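Local coordinates for IG hypothetical 16092 (Bacillus cereus ATCC 14579, PDB 1YQH), which is of unknown function but belongs to the UPF0045 (DUF77) family of thiamine-binding-like proteins, and may therefore bind thiamine or a related small molecule, at residues A[16-19]-A[20-23]; A[29-32]-A[33-37]; A[41-45]-A[46-50]; A[51-54]-A[55-58]; A[83-86]-A[87-90]. All coordinates share one frame; numbering follows the deposited sequence.

Contact 1 (A[16-19]-A[20-23])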
# COMPACT_ATOMS: atom_id res chain seq x y z
N PRO A 16 -5.72 13.21 2.40
CA PRO A 16 -6.90 13.98 2.01
C PRO A 16 -6.62 15.07 0.98
O PRO A 16 -5.48 15.54 0.86
CB PRO A 16 -7.32 14.62 3.34
CG PRO A 16 -6.00 14.88 4.03
CD PRO A 16 -5.07 13.76 3.61
N GLN A 17 -7.67 15.43 0.24
CA GLN A 17 -7.68 16.65 -0.56
C GLN A 17 -8.69 17.58 0.08
O GLN A 17 -9.87 17.23 0.21
CB GLN A 17 -8.10 16.36 -2.00
CG GLN A 17 -7.14 15.48 -2.76
CD GLN A 17 -5.80 16.14 -3.01
OE1 GLN A 17 -5.73 17.33 -3.35
NE2 GLN A 17 -4.74 15.37 -2.86
N ALA A 18 -8.22 18.75 0.49
CA ALA A 18 -9.10 19.74 1.13
C ALA A 18 -8.86 21.13 0.54
O ALA A 18 -7.74 21.64 0.60
CB ALA A 18 -8.88 19.77 2.63
N LYS A 19 -9.92 21.74 0.00
CA LYS A 19 -9.83 23.05 -0.67
C LYS A 19 -9.48 24.21 0.26
O LYS A 19 -8.86 25.18 -0.18
CB LYS A 19 -11.14 23.37 -1.43
CG LYS A 19 -11.42 22.51 -2.68
CD LYS A 19 -12.89 22.63 -3.09
CE LYS A 19 -13.25 21.72 -4.26
NZ LYS A 19 -14.71 21.82 -4.61
N THR A 20 -9.90 24.15 1.53
CA THR A 20 -9.68 25.29 2.44
C THR A 20 -9.03 24.92 3.78
O THR A 20 -9.12 25.69 4.74
CB THR A 20 -10.99 26.05 2.73
OG1 THR A 20 -11.93 25.17 3.35
CG2 THR A 20 -11.58 26.62 1.45
N LYS A 21 -8.39 23.76 3.84
CA LYS A 21 -7.71 23.31 5.06
C LYS A 21 -6.31 22.81 4.75
O LYS A 21 -6.07 22.27 3.66
CB LYS A 21 -8.50 22.18 5.75
CG LYS A 21 -9.99 22.44 5.98
CD LYS A 21 -10.24 23.51 7.04
CE LYS A 21 -11.74 23.78 7.23
NZ LYS A 21 -12.50 23.89 5.94
N ASP A 22 -5.40 22.98 5.70
CA ASP A 22 -4.08 22.38 5.63
C ASP A 22 -4.21 20.87 5.84
O ASP A 22 -5.04 20.43 6.65
CB ASP A 22 -3.19 22.97 6.72
CG ASP A 22 -2.85 24.44 6.47
OD1 ASP A 22 -3.37 25.30 7.20
OD2 ASP A 22 -2.08 24.73 5.55
N VAL A 23 -3.41 20.08 5.12
CA VAL A 23 -3.45 18.61 5.22
C VAL A 23 -3.33 18.15 6.67
O VAL A 23 -4.11 17.30 7.11
CB VAL A 23 -2.33 17.93 4.37
CG1 VAL A 23 -2.30 16.41 4.60
CG2 VAL A 23 -2.53 18.20 2.91
O HOH W 1 -4.80 21.68 1.47

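Contact 2 (A[29-32]-A[33-37])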
# COMPACT_ATOMS: atom_id res chain seq x y z
N LYS A 29 -7.72 15.09 12.69
CA LYS A 29 -9.05 14.61 13.04
C LYS A 29 -9.17 13.10 12.81
O LYS A 29 -9.88 12.40 13.54
CB LYS A 29 -10.13 15.37 12.26
CG LYS A 29 -10.17 16.88 12.55
CD LYS A 29 -10.31 17.21 14.04
CE LYS A 29 -11.70 16.95 14.57
NZ LYS A 29 -11.85 17.40 16.00
N ALA A 30 -8.46 12.59 11.80
CA ALA A 30 -8.39 11.15 11.58
C ALA A 30 -7.64 10.48 12.72
O ALA A 30 -8.09 9.47 13.25
CB ALA A 30 -7.74 10.84 10.23
N ILE A 31 -6.50 11.04 13.12
CA ILE A 31 -5.74 10.44 14.23
C ILE A 31 -6.54 10.52 15.55
O ILE A 31 -6.47 9.61 16.38
CB ILE A 31 -4.33 11.06 14.35
CG1 ILE A 31 -3.53 10.81 13.06
CG2 ILE A 31 -3.59 10.50 15.58
CD1 ILE A 31 -3.32 9.36 12.71
N GLU A 32 -7.33 11.58 15.72
CA GLU A 32 -8.20 11.70 16.89
C GLU A 32 -9.14 10.49 17.01
O GLU A 32 -9.37 9.96 18.11
CB GLU A 32 -9.00 13.00 16.84
CG GLU A 32 -9.81 13.29 18.09
CD GLU A 32 -10.51 14.63 18.02
OE1 GLU A 32 -10.24 15.48 18.89
OE2 GLU A 32 -11.32 14.83 17.09
N VAL A 33 -9.67 10.03 15.88
CA VAL A 33 -10.52 8.84 15.89
C VAL A 33 -9.74 7.65 16.48
O VAL A 33 -10.25 6.93 17.34
CB VAL A 33 -11.06 8.50 14.49
CG1 VAL A 33 -11.76 7.13 14.48
CG2 VAL A 33 -12.01 9.60 14.00
N VAL A 34 -8.49 7.47 16.03
CA VAL A 34 -7.63 6.40 16.54
C VAL A 34 -7.41 6.59 18.04
O VAL A 34 -7.57 5.65 18.82
CB VAL A 34 -6.28 6.38 15.81
CG1 VAL A 34 -5.35 5.34 16.43
CG2 VAL A 34 -6.50 6.09 14.30
N GLN A 35 -7.13 7.83 18.43
CA GLN A 35 -6.80 8.12 19.84
C GLN A 35 -7.98 7.82 20.75
O GLN A 35 -7.80 7.36 21.89
CB GLN A 35 -6.36 9.57 19.99
CG GLN A 35 -4.97 9.85 19.35
CD GLN A 35 -4.61 11.33 19.29
OE1 GLN A 35 -3.43 11.70 19.39
NE2 GLN A 35 -5.62 12.17 19.14
N GLN A 36 -9.19 8.09 20.24
CA GLN A 36 -10.41 7.91 21.01
C GLN A 36 -10.99 6.49 20.99
O GLN A 36 -11.99 6.23 21.67
CB GLN A 36 -11.47 8.92 20.54
CG GLN A 36 -11.06 10.37 20.78
CD GLN A 36 -12.07 11.35 20.21
OE1 GLN A 36 -12.83 11.02 19.30
NE2 GLN A 36 -12.06 12.57 20.73
N SER A 37 -10.38 5.59 20.22
CA SER A 37 -10.97 4.26 19.97
C SER A 37 -10.80 3.26 21.11
O SER A 37 -11.61 2.35 21.22
CB SER A 37 -10.41 3.65 18.69
OG SER A 37 -9.04 3.33 18.82

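Contact 3 (A[41-45]-A[46-50])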
# COMPACT_ATOMS: atom_id res chain seq x y z
N TYR A 41 -2.24 1.49 19.63
CA TYR A 41 -1.79 2.04 18.36
C TYR A 41 -0.43 2.71 18.47
O TYR A 41 0.06 2.98 19.57
CB TYR A 41 -2.82 3.06 17.83
CG TYR A 41 -2.85 4.34 18.65
CD1 TYR A 41 -3.71 4.47 19.76
CD2 TYR A 41 -1.99 5.41 18.35
CE1 TYR A 41 -3.72 5.66 20.53
CE2 TYR A 41 -1.99 6.58 19.10
CZ TYR A 41 -2.85 6.69 20.19
OH TYR A 41 -2.83 7.84 20.93
N GLU A 42 0.18 2.96 17.32
CA GLU A 42 1.36 3.80 17.24
C GLU A 42 1.34 4.57 15.94
O GLU A 42 1.23 3.97 14.86
CB GLU A 42 2.63 2.96 17.33
CG GLU A 42 3.90 3.79 17.38
CD GLU A 42 5.13 2.91 17.40
OE1 GLU A 42 5.79 2.86 18.45
OE2 GLU A 42 5.40 2.24 16.39
N VAL A 43 1.43 5.89 16.05
CA VAL A 43 1.50 6.76 14.88
C VAL A 43 2.94 6.78 14.35
O VAL A 43 3.89 7.07 15.09
CB VAL A 43 1.00 8.19 15.22
CG1 VAL A 43 1.10 9.08 13.98
CG2 VAL A 43 -0.46 8.15 15.72
N GLY A 44 3.09 6.41 13.08
CA GLY A 44 4.38 6.50 12.39
C GLY A 44 4.35 7.62 11.37
O GLY A 44 3.30 8.24 11.12
N ALA A 45 5.50 7.90 10.77
CA ALA A 45 5.62 9.02 9.83
C ALA A 45 4.77 8.82 8.56
O ALA A 45 4.31 9.80 7.98
CB ALA A 45 7.07 9.23 9.45
N MSE A 46 4.57 7.56 8.16
CA MSE A 46 3.85 7.24 6.90
C MSE A 46 2.54 6.49 7.10
O MSE A 46 1.66 6.54 6.23
CB MSE A 46 4.75 6.41 5.96
CG MSE A 46 6.11 7.07 5.60
SE MSE A 46 5.90 8.77 4.69
CE MSE A 46 5.16 8.09 3.04
N GLU A 47 2.43 5.79 8.23
CA GLU A 47 1.31 4.88 8.54
C GLU A 47 1.09 4.86 10.05
O GLU A 47 2.04 5.03 10.82
CB GLU A 47 1.63 3.43 8.11
CG GLU A 47 2.12 3.20 6.67
CD GLU A 47 1.14 3.65 5.60
OE1 GLU A 47 -0.09 3.69 5.83
OE2 GLU A 47 1.61 3.98 4.49
N THR A 48 -0.16 4.63 10.48
CA THR A 48 -0.47 4.42 11.90
C THR A 48 -0.76 2.94 12.06
O THR A 48 -1.54 2.36 11.28
CB THR A 48 -1.70 5.27 12.31
OG1 THR A 48 -1.29 6.64 12.33
CG2 THR A 48 -2.25 4.88 13.70
N THR A 49 -0.11 2.32 13.05
CA THR A 49 -0.28 0.90 13.34
C THR A 49 -1.37 0.73 14.39
O THR A 49 -1.41 1.50 15.35
CB THR A 49 1.03 0.30 13.88
OG1 THR A 49 2.09 0.57 12.96
CG2 THR A 49 0.89 -1.23 14.07
N LEU A 50 -2.23 -0.27 14.19
CA LEU A 50 -3.30 -0.66 15.12
C LEU A 50 -3.20 -2.15 15.47
O LEU A 50 -2.75 -2.96 14.65
CB LEU A 50 -4.68 -0.42 14.50
CG LEU A 50 -4.97 0.94 13.87
CD1 LEU A 50 -6.32 0.96 13.17
CD2 LEU A 50 -4.90 2.05 14.93
O HOH W 2 3.08 3.00 12.32

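Contact 4 (A[51-54]-A[55-58])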
# COMPACT_ATOMS: atom_id res chain seq x y z
N GLU A 51 -3.63 -2.51 16.68
CA GLU A 51 -3.71 -3.91 17.06
C GLU A 51 -5.06 -4.14 17.71
O GLU A 51 -5.50 -3.33 18.51
CB GLU A 51 -2.59 -4.22 18.06
CG GLU A 51 -2.57 -5.65 18.57
CD GLU A 51 -1.51 -5.86 19.64
OE1 GLU A 51 -0.33 -5.97 19.29
OE2 GLU A 51 -1.86 -5.91 20.83
N GLY A 52 -5.72 -5.24 17.35
CA GLY A 52 -7.01 -5.57 17.96
C GLY A 52 -7.89 -6.40 17.05
O GLY A 52 -7.40 -7.10 16.16
N GLU A 53 -9.19 -6.34 17.30
CA GLU A 53 -10.16 -7.14 16.56
C GLU A 53 -10.36 -6.60 15.14
O GLU A 53 -10.52 -5.40 14.93
CB GLU A 53 -11.48 -7.11 17.32
CG GLU A 53 -12.59 -7.88 16.67
CD GLU A 53 -13.95 -7.53 17.23
OE1 GLU A 53 -14.06 -7.23 18.46
OE2 GLU A 53 -14.93 -7.55 16.45
N LEU A 54 -10.36 -7.50 14.16
CA LEU A 54 -10.46 -7.09 12.75
C LEU A 54 -11.58 -6.07 12.48
O LEU A 54 -11.31 -5.02 11.92
CB LEU A 54 -10.65 -8.31 11.84
CG LEU A 54 -10.79 -8.03 10.33
CD1 LEU A 54 -9.55 -7.31 9.73
CD2 LEU A 54 -11.08 -9.32 9.59
N ASP A 55 -12.82 -6.40 12.83
CA ASP A 55 -13.95 -5.51 12.53
C ASP A 55 -13.86 -4.17 13.28
O ASP A 55 -14.22 -3.13 12.74
CB ASP A 55 -15.30 -6.18 12.82
CG ASP A 55 -15.61 -7.32 11.86
OD1 ASP A 55 -15.00 -7.41 10.79
OD2 ASP A 55 -16.50 -8.13 12.18
N VAL A 56 -13.37 -4.21 14.52
CA VAL A 56 -13.18 -3.00 15.31
C VAL A 56 -12.17 -2.09 14.62
O VAL A 56 -12.42 -0.90 14.46
CB VAL A 56 -12.74 -3.30 16.77
CG1 VAL A 56 -12.37 -2.01 17.53
CG2 VAL A 56 -13.84 -4.05 17.49
N LEU A 57 -11.05 -2.67 14.20
CA LEU A 57 -10.02 -1.90 13.51
C LEU A 57 -10.49 -1.33 12.16
O LEU A 57 -10.24 -0.17 11.87
CB LEU A 57 -8.75 -2.73 13.34
CG LEU A 57 -7.71 -2.65 14.47
CD1 LEU A 57 -8.29 -2.69 15.87
CD2 LEU A 57 -6.63 -3.74 14.29
N LEU A 58 -11.17 -2.14 11.35
CA LEU A 58 -11.71 -1.63 10.09
C LEU A 58 -12.70 -0.49 10.32
O LEU A 58 -12.73 0.48 9.56
CB LEU A 58 -12.34 -2.74 9.24
CG LEU A 58 -11.32 -3.73 8.68
CD1 LEU A 58 -12.08 -4.95 8.15
CD2 LEU A 58 -10.47 -3.07 7.58

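Contact 5 (A[83-86]-A[87-90])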
# COMPACT_ATOMS: atom_id res chain seq x y z
N HIS A 83 -2.23 -7.72 8.65
CA HIS A 83 -1.61 -9.02 8.89
C HIS A 83 -2.66 -9.90 9.56
O HIS A 83 -3.03 -9.68 10.72
CB HIS A 83 -0.36 -8.90 9.80
CG HIS A 83 0.48 -10.14 9.80
ND1 HIS A 83 1.84 -10.11 10.02
CD2 HIS A 83 0.16 -11.44 9.60
CE1 HIS A 83 2.32 -11.34 9.97
NE2 HIS A 83 1.32 -12.16 9.72
N TYR A 84 -3.15 -10.87 8.80
CA TYR A 84 -4.27 -11.70 9.20
C TYR A 84 -3.77 -13.12 9.46
O TYR A 84 -3.25 -13.78 8.57
CB TYR A 84 -5.31 -11.67 8.06
CG TYR A 84 -6.60 -12.37 8.35
CD1 TYR A 84 -7.44 -11.94 9.38
CD2 TYR A 84 -7.01 -13.45 7.57
CE1 TYR A 84 -8.65 -12.58 9.64
CE2 TYR A 84 -8.23 -14.11 7.82
CZ TYR A 84 -9.03 -13.66 8.86
OH TYR A 84 -10.24 -14.28 9.12
N ARG A 85 -3.92 -13.57 10.71
CA ARG A 85 -3.52 -14.92 11.11
C ARG A 85 -4.55 -15.39 12.13
O ARG A 85 -4.27 -15.40 13.33
CB ARG A 85 -2.12 -14.91 11.71
CG ARG A 85 -1.54 -16.30 12.03
CD ARG A 85 -0.36 -16.16 12.97
NE ARG A 85 0.81 -15.56 12.32
CZ ARG A 85 1.73 -14.82 12.93
NH1 ARG A 85 1.63 -14.56 14.24
NH2 ARG A 85 2.76 -14.36 12.25
N PRO A 86 -5.76 -15.72 11.65
CA PRO A 86 -6.91 -15.96 12.54
C PRO A 86 -6.75 -17.14 13.49
O PRO A 86 -7.45 -17.20 14.51
CB PRO A 86 -8.07 -16.18 11.56
CG PRO A 86 -7.41 -16.67 10.29
CD PRO A 86 -6.13 -15.88 10.23
N SER A 87 -5.84 -18.07 13.19
CA SER A 87 -5.64 -19.23 14.07
C SER A 87 -5.14 -18.79 15.44
O SER A 87 -5.77 -19.08 16.46
CB SER A 87 -4.66 -20.24 13.45
OG SER A 87 -3.41 -19.62 13.18
N THR A 88 -4.02 -18.07 15.48
CA THR A 88 -3.35 -17.77 16.75
C THR A 88 -3.12 -16.27 16.97
O THR A 88 -2.63 -15.86 18.03
CB THR A 88 -2.02 -18.50 16.84
OG1 THR A 88 -1.25 -18.20 15.68
CG2 THR A 88 -2.26 -20.02 16.93
N GLY A 89 -3.49 -15.47 15.98
CA GLY A 89 -3.40 -14.01 16.09
C GLY A 89 -2.01 -13.51 15.79
O GLY A 89 -1.05 -14.29 15.73
N VAL A 90 -1.90 -12.20 15.60
CA VAL A 90 -0.61 -11.55 15.37
C VAL A 90 -0.61 -10.23 16.14
O VAL A 90 -1.63 -9.54 16.19
CB VAL A 90 -0.33 -11.35 13.86
CG1 VAL A 90 -1.46 -10.60 13.20
CG2 VAL A 90 1.04 -10.67 13.62

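Contact 1 (A[16-19]-A[20-23])
Ala18 and Lys21 face each other across the loop that joins strand 8-17 to helix 23-36, the first beta-alpha connection of a ferredoxin-like fold. The Lys21 side chain begins at CB, which rests on the methyl of Ala18, with Lys21 CB and Ala18 CB 4.0 Å apart, and this is where the lysine touches the strand side of the turn. With CG beside the backbone N (chi1 -51°) and a second bend at chi2, CG and CD run away from Ala18 towards the outside; CE then turns once more, and NZ comes back on its neighbour, donating a hydrogen bond to Thr20 OG1 at 2.9 Å. Val26 in the helix packs against Ala18 and Lys21 as well. At the mouth of the loop, Pro16 and Val23 close the gap at about a right angle to each other: the Val23 branch CG1, anti to its backbone N (chi1 174°), meets the proline edge formed by CG and CD, and CD is 4.0 Å from CG1. Gln17 turns the other way, to a second subunit, where its NE2 bonds to Pro16 O of that chain. Between the two arms sits a water, 2.6 Å from Lys21 O and 3.1 Å from Ala18 O; it is placed to donate to both carbonyls, though other acceptors nearby compete for its two protons.

Contact 2 (A[29-32]-A[33-37])
Glu32 and Gln36, one helical turn apart, lay their flat ends over one another: the carboxylate and amide planes are only 8° from parallel and stacked. Both chains are extended beyond CG, and the closest approach between the two side chains is made by the amide nitrogen, Gln36 NE2 lying 3.5 Å from Glu32 CG. A charge holds the same carboxylate from the preceding turn: Lys29 NZ donates to Glu32 OE2 at 2.8 Å on the syn side, somewhat out of the carboxylate plane, in a salt bridge that a lysine chain bent at chi2 and chi3 makes possible. Van der Waals contact sets a methyl of Ile31 against the amide end of Gln35, the CG2 branch standing anti to the backbone N and 3.9 Å from Gln35 CD; Tyr99 of the third subunit lies against both residues. All of this decorates helix 23-36, the first helix of the ferredoxin-like fold, which packs on the sheet through Ile31 and Val34 and beside helix 54-70 through Val33. Its backbone bonds are uneven. Gln35 N to Ile31 O and Gln36 N to Glu32 O are both 2.8 Å, whereas the bond from Val33 N to Lys29 O, at 3.3 Å, is weak, as is that from Val34 N to Ala30 O. Near the C-terminal end, Ser37 OG donates to Val34 O at 2.7 Å, and the same carbonyl also accepts from Ser37 N.

Contact 3 (A[41-45]-A[46-50])
Glu42 and Thr49 are the hydrogen-bonded antiparallel pair of a beta hairpin, strands 40-43 and 48-52, at one side of the ferredoxin-like sheet. Glu42 N donates to Thr49 O at 2.9 Å, and Thr49 N returns the bond to Glu42 O at 2.8 Å. At the turn, Gly44 N gives its hydrogen to Glu47 O, also at 2.8 Å but with a more bent N-H...O angle of 134°. A water fastens the same side: it donates to Glu47 O and, at a longer 3.3 Å, to Glu42 O, so each carbonyl has two donors. It also accepts from Thr49 OG1, which chi1 of -55° sets beside the backbone N. Several remaining groups are satisfied by protein beyond the hairpin. The Glu42 carboxylate makes a salt bridge to Arg100 of its own chain, while Val43 O and Ala45 O accept from Arg100 and Lys95, both of the third subunit. In the conformer given, Glu47 pairs with Lys81 of the third subunit in a salt bridge and hydrogen-bonds Ser13 of its own chain. On the face towards helix 23-36, Tyr41 with Leu50 and Val43 with Thr48 are the non-hydrogen-bonded pairs. There Leu50 CD2 leans on Tyr41 CB at 3.7 Å, and Thr48 OG1 lies 3.8 Å from Val43 CG1.

Contact 4 (A[51-54]-A[55-58])
Leu57 N reaches back to Glu53 O and Leu58 N to Leu54 O, both at 2.9 Å and nearly straight (171° and 170°), as strand 48-52 runs through Gly52 into the first turn of a helix. Leu57 is the side chain that bridges the bend: it points back at the strand end, with CD2 3.5 Å from Gly52 N and CD1 against Gly52 CA. Leu54 and Leu58 lie side by side and point the same way, their CD1 atoms 3.8 Å apart; Met10 of strand 8-17 packs on both. On the outer side Glu53, in the N-cap position, sends its chain out extended and across Val56, whose CG2 branch touches the carboxylate, 3.3 Å from Glu53 OE1. Glu53 OE2 and Asp55 OD2 come within 4.6 Å, two like charges whose closeness is probably eased by Lys62 of the fourth subunit, in a salt bridge to Asp55 OD1. Ser1, probably left from the expression tag, hydrogen-bonds through N to Asp55 OD2 and through OG to Glu53 OE2. Glu51 turns away to the backbone N of Ile92. This is the entry into helix 54-70, the beta-to-alpha step in the second half of a ferredoxin-like fold.

Contact 5 (A[83-86]-A[87-90])
Val90 is wedged between His83 and Arg85, and here the packing is tight. Its CG2 sits over the middle of the imidazole face, 3.8 Å from the ring centroid and 13° off the normal, a CH-pi contact. Val90 CB lies over one face of the Arg85 guanidinium, 3.8 Å from NH1. With CG1 between the backbone N and the carbonyl carbon (chi1 54°), that branch is pressed against the histidine backbone, 3.1 Å from His83 O. Arg85 NH1 donates to Gly89 O at 3.1 Å, tilted out of the guanidinium plane, and also pairs with Glu94; NH2 reaches Glu75 of the fourth subunit. The same Glu75 accepts from His83 NE2, while His83 ND1 bonds to Lys95. The chain reverses as it leaves strand 75-84, the last strand of its ferredoxin-like sheet, which continues into the fourth subunit, through an alpha-turn: Gly89 N bonds to Arg85 O at 2.8 Å, with Gly89 at a positive phi of 82°. Away from Val90 the contact thins towards solvent. Ser87 and Thr88 at the tip are exposed, and their side chains meet the arginine at few points, Thr88 OG1 touching Arg85 CD at 3.5 Å and Ser87 OG standing 4.0 Å from Arg85 CG.

From the N terminus the five contacts come in series, with none nesting in or crossing another. Contact 1 turns strand 8-17 into helix 23-36; contact 2 is turn upon turn near that helix's end and closes no loop. Contact 3 closes the hairpin and meets contact 2 directly, Val34 and Gln35 packing on Tyr41. Contact 4 leaves strand 48-52 for helix 54-70, touching contact 3 where Leu57 meets Leu50. Contact 5 ends strand 75-84 beside contact 4, with Tyr84 against Leu54. Contacts 1 and 5 lie on opposite sides of the chain's centre, about 36 Å apart between centres. Contacts 2, 3 and 5 also meet the third subunit, and contacts 4 and 5 the fourth.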